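Ectonucleotide pyrophosphatase/phosphodiesterase family member 5 (Mus musculus, PDB 5VEO) is a zinc-dependent ectoenzyme of the nucleotide pyrophosphatase/phosphodiesterase family that probably hydrolyses phosphodiester bonds of selected nucleotides, held here as an inactive variant with bound AMP. Local coordinates at residues Arg234-Asp239 with Trp310-Asn315; Met227-Lys232 with Phe320-His325; Leu279-Lys284 with Gln300-Val305. The protein carries 1 engineered substitution. All blocks are in the same frame, centred on the assembly; numbering follows the deposited sequence.

Overall arrangement
Three strand pairings, one inside another, illustrate how a long excursion of the chain, in a fold probably related to alkaline phosphatase, can be closed in steps. From the N terminus, 227-232 leaves the neighbourhood of one zinc site and is followed almost at once by 234-239; the chain then runs through strands 247-249 and 255-260 and helix 265-272 before 279-284 meets 300-305, the innermost closure, interaction 3. Next 310-315 returns to 234-239 in interaction 1, and last 320-325 returns to 227-232 in interaction 2, the outermost. None cross. Interactions 1 and 2 touch through Arg234 and Tyr311, interactions 1 and 3 through Ile312 and Leu279, whereas interactions 2 and 3 stay about 9 Å apart at their nearest atoms.

Interaction 1. Residues Arg234-Asp239 with Trp310-Asn315; sequences RVIELD and WYILQN. With NAG (2-acetamido-2-deoxy-beta-D-glucopyranose), chain J.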
# COMPACT_ATOMS: atom_id res chain seq x y z
N ARG A 234 -3.03 10.78 23.13
CA ARG A 234 -1.72 10.57 22.50
C ARG A 234 -1.61 11.48 21.28
O ARG A 234 -1.58 11.02 20.13
CB ARG A 234 -1.53 9.11 22.12
CG ARG A 234 -1.46 8.17 23.33
CD ARG A 234 -1.01 6.79 22.91
NE ARG A 234 -1.92 6.11 22.00
CZ ARG A 234 -2.92 5.32 22.39
NH1 ARG A 234 -3.18 5.15 23.68
NH2 ARG A 234 -3.66 4.71 21.47
N VAL A 235 -1.53 12.78 21.54
CA VAL A 235 -1.45 13.80 20.49
C VAL A 235 -0.21 14.66 20.70
O VAL A 235 0.07 15.12 21.81
CB VAL A 235 -2.72 14.67 20.47
CG1 VAL A 235 -2.53 15.86 19.57
CG2 VAL A 235 -3.92 13.86 20.01
N ILE A 236 0.52 14.90 19.61
CA ILE A 236 1.60 15.87 19.55
C ILE A 236 1.08 17.04 18.73
O ILE A 236 0.72 16.88 17.57
CB ILE A 236 2.86 15.28 18.91
CG1 ILE A 236 3.31 14.02 19.64
CG2 ILE A 236 3.97 16.32 18.86
CD1 ILE A 236 3.63 12.89 18.73
N GLU A 237 1.02 18.22 19.34
CA GLU A 237 0.44 19.39 18.70
C GLU A 237 1.58 20.33 18.29
O GLU A 237 2.25 20.91 19.15
CB GLU A 237 -0.56 20.08 19.62
CG GLU A 237 -1.37 21.13 18.91
CD GLU A 237 -2.34 21.85 19.84
OE1 GLU A 237 -2.82 21.22 20.82
OE2 GLU A 237 -2.62 23.05 19.59
N LEU A 238 1.79 20.47 16.98
CA LEU A 238 2.98 21.16 16.50
C LEU A 238 3.00 22.62 16.91
O LEU A 238 4.07 23.18 17.16
CB LEU A 238 3.09 21.06 14.98
CG LEU A 238 3.31 19.65 14.41
CD1 LEU A 238 3.38 19.62 12.90
CD2 LEU A 238 4.57 19.03 14.99
N ASP A 239 1.83 23.26 16.98
CA ASP A 239 1.86 24.69 17.27
C ASP A 239 2.15 24.97 18.73
O ASP A 239 2.26 26.15 19.11
CB ASP A 239 0.56 25.34 16.78
CG ASP A 239 -0.67 24.92 17.54
OD1 ASP A 239 -0.58 23.99 18.38
OD2 ASP A 239 -1.74 25.52 17.29
N TRP A 310 0.54 7.34 18.26
CA TRP A 310 0.56 8.78 18.48
C TRP A 310 0.13 9.52 17.22
O TRP A 310 0.41 9.09 16.09
CB TRP A 310 1.95 9.24 18.94
CG TRP A 310 2.19 8.86 20.37
CD1 TRP A 310 2.54 7.64 20.85
CD2 TRP A 310 1.99 9.70 21.51
NE1 TRP A 310 2.59 7.67 22.22
CE2 TRP A 310 2.27 8.93 22.65
CE3 TRP A 310 1.63 11.04 21.66
CZ2 TRP A 310 2.17 9.45 23.93
CZ3 TRP A 310 1.56 11.56 22.94
CH2 TRP A 310 1.83 10.77 24.06
N TYR A 311 -0.55 10.65 17.42
CA TYR A 311 -1.09 11.46 16.34
C TYR A 311 -0.40 12.82 16.32
O TYR A 311 -0.20 13.42 17.37
CB TYR A 311 -2.60 11.68 16.48
CG TYR A 311 -3.37 11.42 15.21
CD1 TYR A 311 -4.08 10.23 15.04
CD2 TYR A 311 -3.40 12.36 14.17
CE1 TYR A 311 -4.76 9.96 13.89
CE2 TYR A 311 -4.08 12.09 13.00
CZ TYR A 311 -4.78 10.90 12.87
OH TYR A 311 -5.49 10.61 11.72
N ILE A 312 -0.05 13.29 15.14
CA ILE A 312 0.49 14.63 14.97
C ILE A 312 -0.62 15.53 14.46
O ILE A 312 -1.19 15.28 13.38
CB ILE A 312 1.68 14.66 14.00
CG1 ILE A 312 2.72 13.64 14.42
CG2 ILE A 312 2.25 16.09 13.94
CD1 ILE A 312 3.82 13.48 13.40
N LEU A 313 -0.91 16.59 15.21
CA LEU A 313 -1.88 17.60 14.84
C LEU A 313 -1.14 18.91 14.68
O LEU A 313 -0.31 19.27 15.52
CB LEU A 313 -2.98 17.76 15.88
CG LEU A 313 -4.20 16.83 15.73
CD1 LEU A 313 -3.88 15.40 15.92
CD2 LEU A 313 -5.29 17.25 16.70
N GLN A 314 -1.39 19.61 13.58
CA GLN A 314 -0.72 20.89 13.43
C GLN A 314 -1.28 21.89 14.42
O GLN A 314 -0.53 22.62 15.07
CB GLN A 314 -0.85 21.40 12.01
CG GLN A 314 0.02 22.60 11.82
CD GLN A 314 0.10 23.01 10.39
OE1 GLN A 314 -0.80 22.73 9.59
NE2 GLN A 314 1.18 23.67 10.04
N ASN A 315 -2.59 21.90 14.58
CA ASN A 315 -3.19 22.67 15.66
C ASN A 315 -4.44 21.92 16.14
O ASN A 315 -4.73 20.80 15.70
CB ASN A 315 -3.45 24.11 15.20
CG ASN A 315 -4.51 24.23 14.12
OD1 ASN A 315 -5.30 23.32 13.90
ND2 ASN A 315 -4.54 25.38 13.45
C1 NAG J . -5.52 25.63 12.41
C2 NAG J . -6.51 26.74 12.83
C3 NAG J . -7.51 27.00 11.70
C4 NAG J . -6.79 27.27 10.39
C5 NAG J . -5.87 26.10 10.09
C6 NAG J . -5.09 26.25 8.80
C7 NAG J . -6.91 26.83 15.26
C8 NAG J . -7.75 26.30 16.39
N2 NAG J . -7.21 26.35 14.04
O3 NAG J . -8.35 28.10 12.04
O4 NAG J . -7.74 27.43 9.34
O5 NAG J . -4.92 25.97 11.15
O6 NAG J . -4.23 27.38 8.84
O7 NAG J . -6.01 27.64 15.44
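Backbone hydrogen bonds hold Arg234-Asp239 to Trp310-Asn315 in parallel register, each strand offering N-H and C=O groups in turn. Tyr311 N donates to Arg234 O, and Ile236 bonds to the residues before and after its partner Ile312: its N reaches Tyr311 O at 2.8 Å, while its O accepts from Leu313 N. Leu238 N continues the series to Leu313 O, and a weak bond from Asp239 N to Gln314 O (3.1 Å) ends it.

The aromatic contact is at the N-terminal end. Arg234 lays its aliphatic chain over one face of Trp310, with CB 3.7 Å from the centroid of the six-membered ring in a CH-pi contact. Its chain bends at chi3 (-63°), and the guanidinium plane stands 67° from that of the indole, with NE bonded to Gly309 O and NH2 to Gln229 O.

The result is a two-stranded parallel sheet, 235-237 beside 311-313, joining the two ends of the excursion that contains strands 247-249 to 302-306.

Among the apolar side chains, Val235 CG1 meets Leu313 CD1 at 3.9 Å on one face. Ile236 and Ile312 point to the other; there Ile236 CG1 lies 4.0 Å from Trp310 CE3. Leu238, just past its strand, packs CG on Ile312 CG2. At the end of its strand Glu237 uses OE1 for a salt bridge to Lys316 NZ; past the partner strand Asn315 ND2 is bonded covalently (1.5 Å) to C1 of an N-acetylglucosamine.

Interaction 2. Residues Met227-Lys232 with Phe320-His325; sequences MTQCSK and FLLGNH. With ZN (zinc ion), chain D; AMP (adenosine monophosphate), chain Q.
Met227 reaches the zinc-binding histidine with its thioether: CE lies 3.7 Å from CD2 of His325, and SD sits at the ring's edge, in its plane. With CG anti to the backbone N (chi1 -169°), bends at chi2 and chi3 turn the chain over the partner strand, where SD comes within 3.3 Å of Asn324 N. His325 NE2 binds zinc at 2.1 Å, and O2P of AMP is a further ligand of the same ion; Asp177 and His181 complete its protein ligands. The far nitrogen of the ring, ND1, is hydrogen-bonded to Thr56 O, so the zinc and this bond together hold the ring's rotation.

Behind the histidine lies a short antiparallel pairing, 228-229 with 323-324, so that the metal ligand directly follows a strand at one of the zinc ions of this probably alkaline-phosphatase-like fold. Thr228 and Asn324 form its hydrogen-bonded pair: Thr228 N donates to Asn324 O at 2.9 Å, and Asn324 N returns a bond in the carbonyl plane of Thr228. Asn324 also folds its OD1 back to accept from His325 N at 2.9 Å, the donor standing above the amide plane.

Farther out, Cys230 N donates to Leu322 O in a nearly straight bond (174° at H). Cys230 CB touches the ring of Phe320 at CE1, at 4.1 Å. The extended chain of Lys232 crosses one face of that ring, placing CG 4.0 Å from the centroid, offset toward the rim.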
# COMPACT_ATOMS: atom_id res chain seq x y z
N MET A 227 -2.93 -1.33 10.74
CA MET A 227 -3.62 -0.23 11.39
C MET A 227 -3.32 -0.30 12.89
O MET A 227 -3.19 -1.39 13.44
CB MET A 227 -5.14 -0.33 11.16
CG MET A 227 -5.98 0.88 11.56
SD MET A 227 -5.82 2.32 10.46
CE MET A 227 -6.56 1.70 8.97
N THR A 228 -3.19 0.86 13.52
CA THR A 228 -2.97 0.90 14.96
C THR A 228 -3.93 1.90 15.60
O THR A 228 -4.43 2.83 14.96
CB THR A 228 -1.50 1.20 15.34
OG1 THR A 228 -1.24 0.80 16.70
CG2 THR A 228 -1.18 2.63 15.29
N GLN A 229 -4.21 1.65 16.88
CA GLN A 229 -5.16 2.46 17.64
C GLN A 229 -4.53 3.77 18.07
O GLN A 229 -3.45 3.80 18.69
CB GLN A 229 -5.64 1.68 18.87
CG GLN A 229 -6.81 2.31 19.58
CD GLN A 229 -8.15 2.03 18.90
OE1 GLN A 229 -8.28 1.12 18.09
NE2 GLN A 229 -9.16 2.81 19.24
N CYS A 230 -5.26 4.85 17.83
CA CYS A 230 -4.90 6.19 18.25
C CYS A 230 -5.84 6.67 19.35
O CYS A 230 -6.86 6.05 19.65
CB CYS A 230 -4.92 7.14 17.07
SG CYS A 230 -3.63 6.69 15.85
N SER A 231 -5.47 7.80 19.95
CA SER A 231 -6.18 8.31 21.12
C SER A 231 -5.98 9.82 21.23
O SER A 231 -4.88 10.31 21.01
CB SER A 231 -5.66 7.68 22.41
OG SER A 231 -6.28 8.29 23.55
N LYS A 232 -7.03 10.51 21.68
CA LYS A 232 -6.89 11.93 21.98
C LYS A 232 -5.95 12.19 23.15
O LYS A 232 -5.49 13.32 23.31
CB LYS A 232 -8.28 12.54 22.21
CG LYS A 232 -9.03 12.63 20.89
CD LYS A 232 -10.39 13.28 20.99
CE LYS A 232 -10.85 13.73 19.61
NZ LYS A 232 -12.26 14.21 19.59
N PHE A 320 -8.26 14.15 13.33
CA PHE A 320 -7.92 13.05 14.22
C PHE A 320 -8.77 11.84 13.87
O PHE A 320 -9.98 11.97 13.67
CB PHE A 320 -8.11 13.42 15.69
CG PHE A 320 -7.93 12.26 16.61
CD1 PHE A 320 -6.68 11.92 17.07
CD2 PHE A 320 -9.01 11.48 16.97
CE1 PHE A 320 -6.50 10.82 17.89
CE2 PHE A 320 -8.84 10.38 17.78
CZ PHE A 320 -7.57 10.05 18.24
N LEU A 321 -8.15 10.67 13.82
CA LEU A 321 -8.82 9.41 13.55
C LEU A 321 -8.42 8.39 14.60
O LEU A 321 -7.27 8.36 15.04
CB LEU A 321 -8.44 8.86 12.17
CG LEU A 321 -8.77 9.76 10.98
CD1 LEU A 321 -8.05 9.32 9.72
CD2 LEU A 321 -10.25 9.79 10.75
N LEU A 322 -9.37 7.50 14.96
CA LEU A 322 -9.11 6.51 15.99
C LEU A 322 -8.21 5.38 15.50
O LEU A 322 -7.61 4.68 16.32
CB LEU A 322 -10.43 5.94 16.51
CG LEU A 322 -11.18 6.86 17.48
CD1 LEU A 322 -12.59 6.34 17.64
CD2 LEU A 322 -10.44 6.93 18.81
N GLY A 323 -8.10 5.18 14.20
CA GLY A 323 -7.12 4.27 13.64
C GLY A 323 -6.23 5.00 12.65
O GLY A 323 -6.70 5.84 11.86
N ASN A 324 -4.94 4.66 12.65
CA ASN A 324 -4.10 5.17 11.59
C ASN A 324 -2.92 4.24 11.33
O ASN A 324 -2.68 3.25 12.03
CB ASN A 324 -3.62 6.60 11.88
CG ASN A 324 -3.33 7.40 10.61
OD1 ASN A 324 -3.60 6.97 9.48
ND2 ASN A 324 -2.73 8.56 10.79
N HIS A 325 -2.19 4.59 10.28
CA HIS A 325 -1.04 3.84 9.80
C HIS A 325 -0.11 4.85 9.13
O HIS A 325 -0.43 6.03 9.01
CB HIS A 325 -1.49 2.73 8.84
CG HIS A 325 -2.32 3.26 7.70
ND1 HIS A 325 -1.75 3.69 6.52
CD2 HIS A 325 -3.64 3.53 7.61
CE1 HIS A 325 -2.71 4.15 5.73
NE2 HIS A 325 -3.86 4.08 6.37
ZN ZN D . -5.70 4.39 5.50
P AMP Q . -4.46 5.02 2.81
O1P AMP Q . -3.05 5.51 2.76
O2P AMP Q . -5.22 5.57 4.02
O3P AMP Q . -4.57 3.49 2.76
O5' AMP Q . -5.23 5.55 1.51
C5' AMP Q . -6.38 4.82 1.03
C4' AMP Q . -7.45 5.70 0.45
O4' AMP Q . -7.03 6.14 -0.83
C3' AMP Q . -8.77 4.97 0.22
O3' AMP Q . -9.74 5.38 1.16
C2' AMP Q . -9.21 5.38 -1.19
O2' AMP Q . -10.51 5.88 -1.29
C1' AMP Q . -8.18 6.42 -1.59
N9 AMP Q . -7.83 6.38 -2.99
C8 AMP Q . -7.23 5.39 -3.66
N7 AMP Q . -7.06 5.74 -4.96
C5 AMP Q . -7.57 7.00 -5.08
C6 AMP Q . -7.72 7.99 -6.16
N6 AMP Q . -7.28 7.70 -7.40
N1 AMP Q . -8.30 9.17 -5.88
C2 AMP Q . -8.74 9.49 -4.65
N3 AMP Q . -8.64 8.65 -3.60
C4 AMP Q . -8.08 7.41 -3.78

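Interaction 3. Residues Leu279-Lys284 with Gln300-Val305; sequences LTVYKK and QPIVAV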
# COMPACT_ATOMS: atom_id res chain seq x y z
N LEU A 279 7.90 11.97 19.38
CA LEU A 279 8.11 12.51 18.05
C LEU A 279 9.61 12.55 17.80
O LEU A 279 10.33 13.33 18.43
CB LEU A 279 7.51 13.90 17.91
CG LEU A 279 7.60 14.46 16.50
CD1 LEU A 279 6.66 13.73 15.53
CD2 LEU A 279 7.29 15.92 16.53
N THR A 280 10.09 11.71 16.88
CA THR A 280 11.51 11.67 16.55
C THR A 280 11.73 12.49 15.30
O THR A 280 11.21 12.17 14.22
CB THR A 280 12.00 10.24 16.37
OG1 THR A 280 11.75 9.49 17.57
CG2 THR A 280 13.51 10.23 16.08
N VAL A 281 12.52 13.55 15.43
CA VAL A 281 12.74 14.51 14.35
C VAL A 281 14.06 14.17 13.65
O VAL A 281 15.12 14.18 14.29
CB VAL A 281 12.76 15.95 14.89
CG1 VAL A 281 12.98 16.93 13.75
CG2 VAL A 281 11.46 16.26 15.64
N TYR A 282 13.99 13.93 12.35
CA TYR A 282 15.17 13.62 11.54
C TYR A 282 15.43 14.72 10.52
O TYR A 282 14.52 15.13 9.80
CB TYR A 282 15.00 12.31 10.78
CG TYR A 282 14.76 11.08 11.62
CD1 TYR A 282 15.82 10.40 12.22
CD2 TYR A 282 13.48 10.58 11.78
CE1 TYR A 282 15.58 9.26 12.99
CE2 TYR A 282 13.24 9.46 12.54
CZ TYR A 282 14.29 8.80 13.13
OH TYR A 282 14.02 7.68 13.87
N LYS A 283 16.67 15.18 10.42
CA LYS A 283 17.07 15.81 9.17
C LYS A 283 17.08 14.77 8.08
O LYS A 283 17.37 13.61 8.32
CB LYS A 283 18.46 16.44 9.30
CG LYS A 283 18.57 17.37 10.45
CD LYS A 283 19.94 18.05 10.47
CE LYS A 283 20.10 18.91 11.71
NZ LYS A 283 21.53 19.29 11.95
N LYS A 284 16.76 15.20 6.86
CA LYS A 284 16.68 14.26 5.74
C LYS A 284 17.87 13.31 5.70
O LYS A 284 17.71 12.09 5.59
CB LYS A 284 16.57 15.04 4.42
CG LYS A 284 16.50 14.21 3.15
CD LYS A 284 16.31 15.15 1.96
CE LYS A 284 16.25 14.46 0.61
NZ LYS A 284 17.53 13.79 0.23
N GLN A 300 11.29 15.53 2.32
CA GLN A 300 11.44 16.91 2.75
C GLN A 300 12.64 17.08 3.69
O GLN A 300 13.17 16.10 4.22
CB GLN A 300 10.16 17.39 3.42
CG GLN A 300 8.96 17.44 2.47
CD GLN A 300 9.23 18.30 1.27
OE1 GLN A 300 9.82 19.38 1.38
NE2 GLN A 300 8.84 17.82 0.09
N PRO A 301 13.08 18.32 3.90
CA PRO A 301 14.32 18.53 4.69
C PRO A 301 14.23 18.05 6.12
O PRO A 301 15.27 17.72 6.71
CB PRO A 301 14.52 20.05 4.64
CG PRO A 301 13.84 20.49 3.40
CD PRO A 301 12.64 19.57 3.25
N ILE A 302 13.04 18.05 6.71
CA ILE A 302 12.81 17.55 8.05
C ILE A 302 11.66 16.56 7.97
O ILE A 302 10.63 16.86 7.36
CB ILE A 302 12.48 18.68 9.05
CG1 ILE A 302 13.70 19.59 9.23
CG2 ILE A 302 12.05 18.11 10.40
CD1 ILE A 302 13.45 20.81 10.10
N VAL A 303 11.85 15.41 8.58
CA VAL A 303 10.82 14.38 8.65
C VAL A 303 10.70 13.98 10.11
O VAL A 303 11.69 13.55 10.71
CB VAL A 303 11.16 13.16 7.76
CG1 VAL A 303 10.15 12.03 7.96
CG2 VAL A 303 11.20 13.56 6.31
N ALA A 304 9.51 14.17 10.68
CA ALA A 304 9.28 13.94 12.10
C ALA A 304 8.30 12.79 12.22
O ALA A 304 7.17 12.88 11.73
CB ALA A 304 8.75 15.20 12.78
N VAL A 305 8.73 11.73 12.89
CA VAL A 305 8.01 10.46 12.91
C VAL A 305 7.43 10.24 14.29
O VAL A 305 8.16 10.18 15.29
CB VAL A 305 8.93 9.29 12.53
CG1 VAL A 305 8.14 7.98 12.58
CG2 VAL A 305 9.58 9.51 11.17
O HOH W 1 9.40 8.06 16.54
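Leu279 CD1 packs against Ala304 CB at 3.8 Å at one end of an antiparallel pairing, strand 279-283 against 302-306. It is one of the two outer pairings of a four-stranded antiparallel sheet, in which 302-306 has 255-260 as its other neighbour and 279-283 is an outermost strand. Paired N-H and C=O groups join Thr280 to Val305 and Tyr282 to Val303, a regular alternation with the non-hydrogen-bonded pairs Val281-Ala304 and Lys283-Ile302.

The tight part is the face that carries Val281, Ala304 and Ile302. The two methyls of Val281 meet different residues of the partner strand: CG1, anti to the backbone N (chi1 -180°), lies 3.7 Å from Ile302 CG2, while CG2 leans toward Ala304 CB. Helix 265-272 covers this face, with Leu272 on Val281 and Phe265 and Val268 on Ile302; at its partly exposed end Lys283 makes a cation-pi contact with Tyr269 of the same helix. Leu279 extends the apolar patch toward Ile236 and Ile312 of the neighbouring parallel sheet, so it links the two sheets. A serine here would probably open a gap beside Ala304 and deprive Ile312 of one of its apolar contacts.

The face of Thr280, Tyr282, Val303 and Val305 is also largely apolar. Tyr282 turns the edge of its ring to Val305, CE2 standing 3.9 Å from CG2, with Ile287 and Pro288 also against the tyrosine. The looser parts are the two ends. At one, Lys284 N donates to Pro301 O from above the carbonyl plane, and Lys284 CB packs on the backbone of Gln300. At the other, beside Thr280, a water reaches the margin of the pairing: it accepts from Thr280 OG1 at 2.9 Å and donates to Val305 O at 2.8 Å, the same oxygen that receives Thr280 N.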